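Glycoside hydrolase family 43 (Halothermothrix orenii, PDB 4QQS) is a family 43 glycoside hydrolase with alpha-L-arabinofuranosidase activity, built as a five-bladed beta-propeller and probably cleaving arabinose side groups from plant polysaccharides such as xylan. Local coordinates at residues V199-Y210 and G223-W234. Sequence-based numbering, arbitrary orientation.
Sequences VIKHEGKYYMMY and GYAVAETPLGPW
Y206, M208 and Y210 pair with A227, A225 and G223 through six backbone hydrogen bonds, which join strands 205-210 and 223-227 in an antiparallel hairpin of the propeller. That from Y206 N to A227 O, 2.9 Å and 165°, is the straightest. Beyond the strand ends, one water donates to both G204 O and E228 O. A second links Y206 OH with T229 OG1; Y206 OH is also hydrogen-bonded to D132 OD2.

On the face carrying Y206 and M208, the W234 indole is sandwiched: A227 CB covers one side and M208 CE the other, 3.9 Å from the five-membered ring centroid. M208 reaches it by bending at chi3 (-62°), with SD above the six-membered ring in a longer Met-aromatic contact. W234 NE1 donates to P230 O at 3.1 Å, from above the carbonyl plane, while P230 CG lies over the Y206 ring, 3.9 Å from its centroid. On the opposite face of the sheet, V226 CG2 covers a face of Y207, whose CD2 meets Y224 CE1 at 3.7 Å.

Backbone pairing sets the register; P230 and W234, packed on Y206 and M208, hold the 229-232 turn against the strand. At Y210, whose OH is hydrogen-bonded to E185 OE2, that strand nears the probable active site: the Y210 side chain lies about 7 Å from that of E195, the predicted proton donor.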
ATOM      1  N   VAL A 199       0.778  -0.948   8.092  1.00  6.34           N
ATOM      2  CA  VAL A 199       0.800  -0.960   9.554  1.00  7.32           C
ATOM      3  C   VAL A 199       2.014  -0.214  10.112  1.00  7.45           C
ATOM      4  O   VAL A 199       3.148  -0.424   9.676  1.00  8.50           O
ATOM      5  CB  VAL A 199       0.768  -2.415  10.078  1.00  8.14           C
ATOM      6  CG1 VAL A 199       0.918  -2.478  11.607  1.00  9.04           C
ATOM      7  CG2 VAL A 199      -0.536  -3.082   9.641  1.00  8.29           C
ATOM      8  N   ILE A 200       1.761   0.650  11.092  1.00  7.88           N
ATOM      9  CA  ILE A 200       2.809   1.304  11.876  1.00  9.08           C
ATOM     10  C   ILE A 200       2.540   1.062  13.356  1.00  9.50           C
ATOM     11  O   ILE A 200       1.423   0.783  13.776  1.00 10.08           O
ATOM     12  CB  ILE A 200       2.935   2.821  11.554  1.00 10.10           C
ATOM     13  CG1 ILE A 200       1.640   3.572  11.880  1.00 10.26           C
ATOM     14  CG2 ILE A 200       3.354   3.002  10.101  1.00 10.33           C
ATOM     15  CD1 ILE A 200       1.702   5.071  11.592  1.00 11.74           C
ATOM     16  N   LYS A 201       3.593   1.183  14.148  1.00 10.72           N
ATOM     17  CA  LYS A 201       3.513   0.977  15.587  1.00 11.62           C
ATOM     18  C   LYS A 201       3.810   2.297  16.282  1.00 12.76           C
ATOM     19  O   LYS A 201       4.689   3.051  15.857  1.00 14.31           O
ATOM     20  CB  LYS A 201       4.510  -0.108  16.021  1.00 12.68           C
ATOM     21  CG  LYS A 201       4.306  -0.632  17.438  1.00 13.51           C
ATOM     22  CD  LYS A 201       5.286  -1.749  17.754  1.00 14.80           C
ATOM     23  CE  LYS A 201       4.991  -2.430  19.074  1.00 15.83           C
ATOM     24  NZ  LYS A 201       5.904  -3.580  19.299  1.00 16.02           N
ATOM     25  N   HIS A 202       3.072   2.588  17.341  1.00 12.57           N
ATOM     26  CA  HIS A 202       3.255   3.821  18.080  1.00 13.96           C
ATOM     27  C   HIS A 202       2.840   3.589  19.523  1.00 14.15           C
ATOM     28  O   HIS A 202       1.721   3.158  19.790  1.00 13.39           O
ATOM     29  CB  HIS A 202       2.418   4.937  17.457  1.00 15.28           C
ATOM     30  CG  HIS A 202       2.605   6.269  18.113  1.00 16.97           C
ATOM     31  ND1 HIS A 202       1.685   6.808  18.987  1.00 18.56           N
ATOM     32  CD2 HIS A 202       3.614   7.167  18.028  1.00 18.06           C
ATOM     33  CE1 HIS A 202       2.121   7.981  19.413  1.00 19.12           C
ATOM     34  NE2 HIS A 202       3.287   8.224  18.844  1.00 19.50           N
ATOM     35  N   GLU A 203       3.770   3.853  20.438  1.00 15.97           N
ATOM     36  CA  GLU A 203       3.518   3.760  21.875  1.00 17.66           C
ATOM     37  C   GLU A 203       2.875   2.421  22.246  1.00 16.29           C
ATOM     38  O   GLU A 203       1.926   2.353  23.029  1.00 16.52           O
ATOM     39  CB  GLU A 203       2.686   4.959  22.363  1.00 20.21           C
ATOM     40  CG  GLU A 203       3.437   6.295  22.258  1.00 22.54           C
ATOM     41  CD  GLU A 203       2.658   7.506  22.783  1.00 24.71           C
ATOM     42  OE1 GLU A 203       1.546   7.338  23.333  1.00 25.70           O
ATOM     43  OE2 GLU A 203       3.165   8.642  22.639  1.00 26.02           O
ATOM     44  N   GLY A 204       3.408   1.355  21.664  1.00 15.63           N
ATOM     45  CA  GLY A 204       3.006   0.011  22.022  1.00 15.29           C
ATOM     46  C   GLY A 204       1.766  -0.516  21.325  1.00 14.45           C
ATOM     47  O   GLY A 204       1.440  -1.685  21.489  1.00 15.98           O
ATOM     48  N   LYS A 205       1.069   0.325  20.565  1.00 12.01           N
ATOM     49  CA  LYS A 205      -0.107  -0.094  19.811  1.00 11.25           C
ATOM     50  C   LYS A 205       0.190  -0.117  18.315  1.00  9.60           C
ATOM     51  O   LYS A 205       1.151   0.495  17.821  1.00 10.11           O
ATOM     52  CB  LYS A 205      -1.288   0.835  20.097  1.00 13.28           C
ATOM     53  CG  LYS A 205      -1.791   0.761  21.535  1.00 15.92           C
ATOM     54  CD  LYS A 205      -2.950   1.705  21.788  1.00 18.11           C
ATOM     55  CE  LYS A 205      -3.421   1.627  23.230  1.00 20.73           C
ATOM     56  NZ  LYS A 205      -4.386   2.698  23.577  1.00 22.69           N
ATOM     57  N   TYR A 206      -0.680  -0.819  17.603  1.00  8.80           N
ATOM     58  CA  TYR A 206      -0.518  -1.045  16.175  1.00  7.99           C
ATOM     59  C   TYR A 206      -1.641  -0.331  15.435  1.00  7.77           C
ATOM     60  O   TYR A 206      -2.797  -0.394  15.834  1.00  8.34           O
ATOM     61  CB  TYR A 206      -0.541  -2.541  15.870  1.00  8.56           C
ATOM     62  CG  TYR A 206       0.523  -3.309  16.617  1.00  8.89           C
ATOM     63  CD1 TYR A 206       0.292  -3.765  17.907  1.00  9.46           C
ATOM     64  CD2 TYR A 206       1.754  -3.580  16.052  1.00  9.64           C
ATOM     65  CE1 TYR A 206       1.252  -4.462  18.609  1.00  9.82           C
ATOM     66  CE2 TYR A 206       2.729  -4.284  16.750  1.00 10.39           C
ATOM     67  CZ  TYR A 206       2.466  -4.732  18.032  1.00 10.59           C
ATOM     68  OH  TYR A 206       3.398  -5.451  18.746  1.00 11.68           O
ATOM     69  N   TYR A 207      -1.275   0.360  14.357  1.00  7.16           N
ATOM     70  CA  TYR A 207      -2.206   1.178  13.587  1.00  6.88           C
ATOM     71  C   TYR A 207      -2.171   0.717  12.142  1.00  6.62           C
ATOM     72  O   TYR A 207      -1.129   0.765  11.500  1.00  8.27           O
ATOM     73  CB  TYR A 207      -1.799   2.656  13.667  1.00  7.60           C
ATOM     74  CG  TYR A 207      -1.926   3.196  15.061  1.00  8.08           C
ATOM     75  CD1 TYR A 207      -0.946   2.960  16.029  1.00  9.02           C
ATOM     76  CD2 TYR A 207      -3.054   3.891  15.441  1.00  9.69           C
ATOM     77  CE1 TYR A 207      -1.095   3.409  17.323  1.00 10.43           C
ATOM     78  CE2 TYR A 207      -3.201   4.364  16.743  1.00 11.13           C
ATOM     79  CZ  TYR A 207      -2.217   4.120  17.669  1.00 11.34           C
ATOM     80  OH  TYR A 207      -2.351   4.558  18.964  1.00 13.88           O
ATOM     81  N   MET A 208      -3.311   0.266  11.635  1.00  6.21           N
ATOM     82  CA  MET A 208      -3.432  -0.191  10.258  1.00  6.11           C
ATOM     83  C   MET A 208      -4.193   0.866   9.481  1.00  5.90           C
ATOM     84  O   MET A 208      -5.387   1.073   9.702  1.00  6.34           O
ATOM     85  CB  MET A 208      -4.229  -1.496  10.176  1.00  6.31           C
ATOM     86  CG  MET A 208      -4.341  -2.016   8.732  1.00  7.16           C
ATOM     87  SD  MET A 208      -5.609  -3.238   8.489  1.00  8.59           S
ATOM     88  CE  MET A 208      -4.969  -4.493   9.587  1.00  9.80           C
ATOM     89  N   MET A 209      -3.493   1.544   8.592  1.00  5.93           N
ATOM     90  CA  MET A 209      -4.123   2.409   7.617  1.00  6.16           C
ATOM     91  C   MET A 209      -4.654   1.534   6.478  1.00  5.92           C
ATOM     92  O   MET A 209      -4.061   0.502   6.154  1.00  6.65           O
ATOM     93  CB  MET A 209      -3.103   3.428   7.115  1.00  6.45           C
ATOM     94  CG  MET A 209      -2.604   4.308   8.229  1.00  8.34           C
ATOM     95  SD  MET A 209      -1.239   5.378   7.800  1.00  9.09           S
ATOM     96  CE  MET A 209      -2.186   6.659   6.968  1.00 10.98           C
ATOM     97  N   TYR A 210      -5.755   1.955   5.864  1.00  5.78           N
ATOM     98  CA  TYR A 210      -6.360   1.169   4.793  1.00  6.07           C
ATOM     99  C   TYR A 210      -7.254   2.107   3.996  1.00  5.51           C
ATOM    100  O   TYR A 210      -7.581   3.209   4.444  1.00  6.32           O
ATOM    101  CB  TYR A 210      -7.162  -0.031   5.348  1.00  5.95           C
ATOM    102  CG  TYR A 210      -8.385   0.403   6.109  1.00  5.89           C
ATOM    103  CD1 TYR A 210      -8.328   0.740   7.451  1.00  6.33           C
ATOM    104  CD2 TYR A 210      -9.613   0.527   5.469  1.00  6.19           C
ATOM    105  CE1 TYR A 210      -9.448   1.185   8.121  1.00  6.50           C
ATOM    106  CE2 TYR A 210     -10.730   0.978   6.137  1.00  7.01           C
ATOM    107  CZ  TYR A 210     -10.650   1.299   7.467  1.00  6.64           C
ATOM    108  OH  TYR A 210     -11.746   1.732   8.185  1.00  7.39           O
ATOM    109  N   GLY A 223      -8.752   5.324   6.041  1.00  6.13           N
ATOM    110  CA  GLY A 223      -9.052   5.268   7.455  1.00  6.07           C
ATOM    111  C   GLY A 223      -7.984   4.476   8.182  1.00  5.60           C
ATOM    112  O   GLY A 223      -7.031   3.990   7.573  1.00  6.03           O
ATOM    113  N   TYR A 224      -8.171   4.293   9.487  1.00  5.69           N
ATOM    114  CA  TYR A 224      -7.319   3.364  10.214  1.00  5.86           C
ATOM    115  C   TYR A 224      -8.077   2.586  11.269  1.00  5.79           C
ATOM    116  O   TYR A 224      -9.198   2.944  11.662  1.00  6.02           O
ATOM    117  CB  TYR A 224      -6.086   4.057  10.829  1.00  6.29           C
ATOM    118  CG  TYR A 224      -6.344   4.883  12.067  1.00  6.63           C
ATOM    119  CD1 TYR A 224      -6.159   4.363  13.331  1.00  7.59           C
ATOM    120  CD2 TYR A 224      -6.758   6.200  11.961  1.00  7.23           C
ATOM    121  CE1 TYR A 224      -6.368   5.138  14.457  1.00  8.33           C
ATOM    122  CE2 TYR A 224      -6.960   6.982  13.077  1.00  7.97           C
ATOM    123  CZ  TYR A 224      -6.775   6.441  14.321  1.00  8.62           C
ATOM    124  OH  TYR A 224      -6.953   7.242  15.424  1.00 10.68           O
ATOM    125  N   ALA A 225      -7.416   1.530  11.728  1.00  6.25           N
ATOM    126  CA  ALA A 225      -7.846   0.726  12.851  1.00  5.80           C
ATOM    127  C   ALA A 225      -6.675   0.549  13.795  1.00  6.21           C
ATOM    128  O   ALA A 225      -5.522   0.691  13.392  1.00  6.75           O
ATOM    129  CB  ALA A 225      -8.360  -0.630  12.386  1.00  6.43           C
ATOM    130  N   VAL A 226      -6.986   0.229  15.049  1.00  6.42           N
ATOM    131  CA  VAL A 226      -5.979   0.081  16.088  1.00  7.30           C
ATOM    132  C   VAL A 226      -6.110  -1.284  16.744  1.00  7.06           C
ATOM    133  O   VAL A 226      -7.222  -1.787  16.952  1.00  7.88           O
ATOM    134  CB  VAL A 226      -6.044   1.213  17.140  1.00 10.03           C
ATOM    135  CG1 VAL A 226      -7.327   1.185  17.927  1.00 13.75           C
ATOM    136  CG2 VAL A 226      -4.854   1.174  18.086  1.00 11.30           C
ATOM    137  N   ALA A 227      -4.961  -1.854  17.106  1.00  7.24           N
ATOM    138  CA  ALA A 227      -4.902  -3.137  17.794  1.00  7.75           C
ATOM    139  C   ALA A 227      -3.829  -3.133  18.852  1.00  8.04           C
ATOM    140  O   ALA A 227      -2.852  -2.397  18.764  1.00  8.50           O
ATOM    141  CB  ALA A 227      -4.627  -4.261  16.807  1.00  7.78           C
ATOM    142  N   GLU A 228      -4.010  -3.996  19.843  1.00  8.53           N
ATOM    143  CA  GLU A 228      -3.012  -4.201  20.878  1.00  9.88           C
ATOM    144  C   GLU A 228      -1.955  -5.228  20.506  1.00  9.63           C
ATOM    145  O   GLU A 228      -0.927  -5.311  21.166  1.00 10.77           O
ATOM    146  CB  GLU A 228      -3.682  -4.621  22.184  1.00 12.87           C
ATOM    147  CG  GLU A 228      -4.675  -3.609  22.708  1.00 17.21           C
ATOM    148  CD  GLU A 228      -5.201  -3.958  24.081  1.00 21.72           C
ATOM    149  OE1 GLU A 228      -5.417  -5.160  24.351  1.00 23.78           O
ATOM    150  OE2 GLU A 228      -5.405  -3.027  24.889  1.00 23.75           O
ATOM    151  N   THR A 229      -2.220  -6.011  19.463  1.00  9.51           N
ATOM    152  CA  THR A 229      -1.289  -7.029  19.002  1.00 10.67           C
ATOM    153  C   THR A 229      -1.509  -7.175  17.492  1.00  9.13           C
ATOM    154  O   THR A 229      -2.586  -6.868  17.001  1.00  9.51           O
ATOM    155  CB  THR A 229      -1.516  -8.335  19.774  1.00 14.13           C
ATOM    156  OG1 THR A 229      -0.377  -9.180  19.631  1.00 15.79           O
ATOM    157  CG2 THR A 229      -2.766  -9.030  19.303  1.00 16.36           C
ATOM    158  N   PRO A 230      -0.499  -7.642  16.747  1.00  9.37           N
ATOM    159  CA  PRO A 230      -0.646  -7.586  15.280  1.00  8.82           C
ATOM    160  C   PRO A 230      -1.790  -8.431  14.716  1.00  8.26           C
ATOM    161  O   PRO A 230      -2.321  -8.094  13.644  1.00  8.11           O
ATOM    162  CB  PRO A 230       0.718  -8.081  14.776  1.00  9.95           C
ATOM    163  CG  PRO A 230       1.658  -7.649  15.845  1.00 11.31           C
ATOM    164  CD  PRO A 230       0.897  -7.909  17.138  1.00 11.00           C
ATOM    165  N   LEU A 231      -2.169  -9.506  15.394  1.00  8.62           N
ATOM    166  CA  LEU A 231      -3.257 -10.344  14.907  1.00  9.48           C
ATOM    167  C   LEU A 231      -4.640  -9.826  15.317  1.00  9.58           C
ATOM    168  O   LEU A 231      -5.653 -10.468  15.038  1.00 11.53           O
ATOM    169  CB  LEU A 231      -3.078 -11.789  15.376  1.00 10.11           C
ATOM    170  CG  LEU A 231      -1.839 -12.516  14.852  1.00 11.31           C
ATOM    171  CD1 LEU A 231      -1.764 -13.893  15.477  1.00 13.23           C
ATOM    172  CD2 LEU A 231      -1.828 -12.627  13.329  1.00 11.37           C
ATOM    173  N   GLY A 232      -4.689  -8.677  15.976  1.00  8.99           N
ATOM    174  CA  GLY A 232      -5.951  -8.075  16.363  1.00  9.08           C
ATOM    175  C   GLY A 232      -6.377  -8.485  17.764  1.00 10.33           C
ATOM    176  O   GLY A 232      -5.608  -9.104  18.504  1.00 12.77           O
ATOM    177  N   PRO A 233      -7.622  -8.154  18.137  1.00 10.37           N
ATOM    178  CA  PRO A 233      -8.647  -7.525  17.292  1.00  9.85           C
ATOM    179  C   PRO A 233      -8.301  -6.106  16.846  1.00  8.72           C
ATOM    180  O   PRO A 233      -7.622  -5.354  17.540  1.00  9.75           O
ATOM    181  CB  PRO A 233      -9.893  -7.510  18.192  1.00 12.13           C
ATOM    182  CG  PRO A 233      -9.410  -7.689  19.555  1.00 13.79           C
ATOM    183  CD  PRO A 233      -8.128  -8.459  19.487  1.00 12.26           C
ATOM    184  N   TRP A 234      -8.789  -5.767  15.660  1.00  7.79           N
ATOM    185  CA  TRP A 234      -8.590  -4.476  15.038  1.00  7.37           C
ATOM    186  C   TRP A 234      -9.864  -3.656  15.127  1.00  7.81           C
ATOM    187  O   TRP A 234     -10.898  -4.075  14.609  1.00  9.90           O
ATOM    188  CB  TRP A 234      -8.198  -4.683  13.572  1.00  7.86           C
ATOM    189  CG  TRP A 234      -6.780  -5.165  13.415  1.00  7.04           C
ATOM    190  CD1 TRP A 234      -6.325  -6.452  13.264  1.00  7.93           C
ATOM    191  CD2 TRP A 234      -5.623  -4.331  13.422  1.00  6.71           C
ATOM    192  NE1 TRP A 234      -4.949  -6.449  13.178  1.00  7.74           N
ATOM    193  CE2 TRP A 234      -4.496  -5.158  13.277  1.00  7.05           C
ATOM    194  CE3 TRP A 234      -5.436  -2.959  13.577  1.00  6.86           C
ATOM    195  CZ2 TRP A 234      -3.202  -4.638  13.240  1.00  7.61           C
ATOM    196  CZ3 TRP A 234      -4.150  -2.448  13.558  1.00  7.64           C
ATOM    197  CH2 TRP A 234      -3.058  -3.279  13.376  1.00  7.86           C
TER
HETATM  198  O   HOH W   1      -0.332  -3.094  22.773  1.00 26.93           O
HETATM  199  O   HOH W   2       2.391  -7.678  20.417  1.00 29.81           O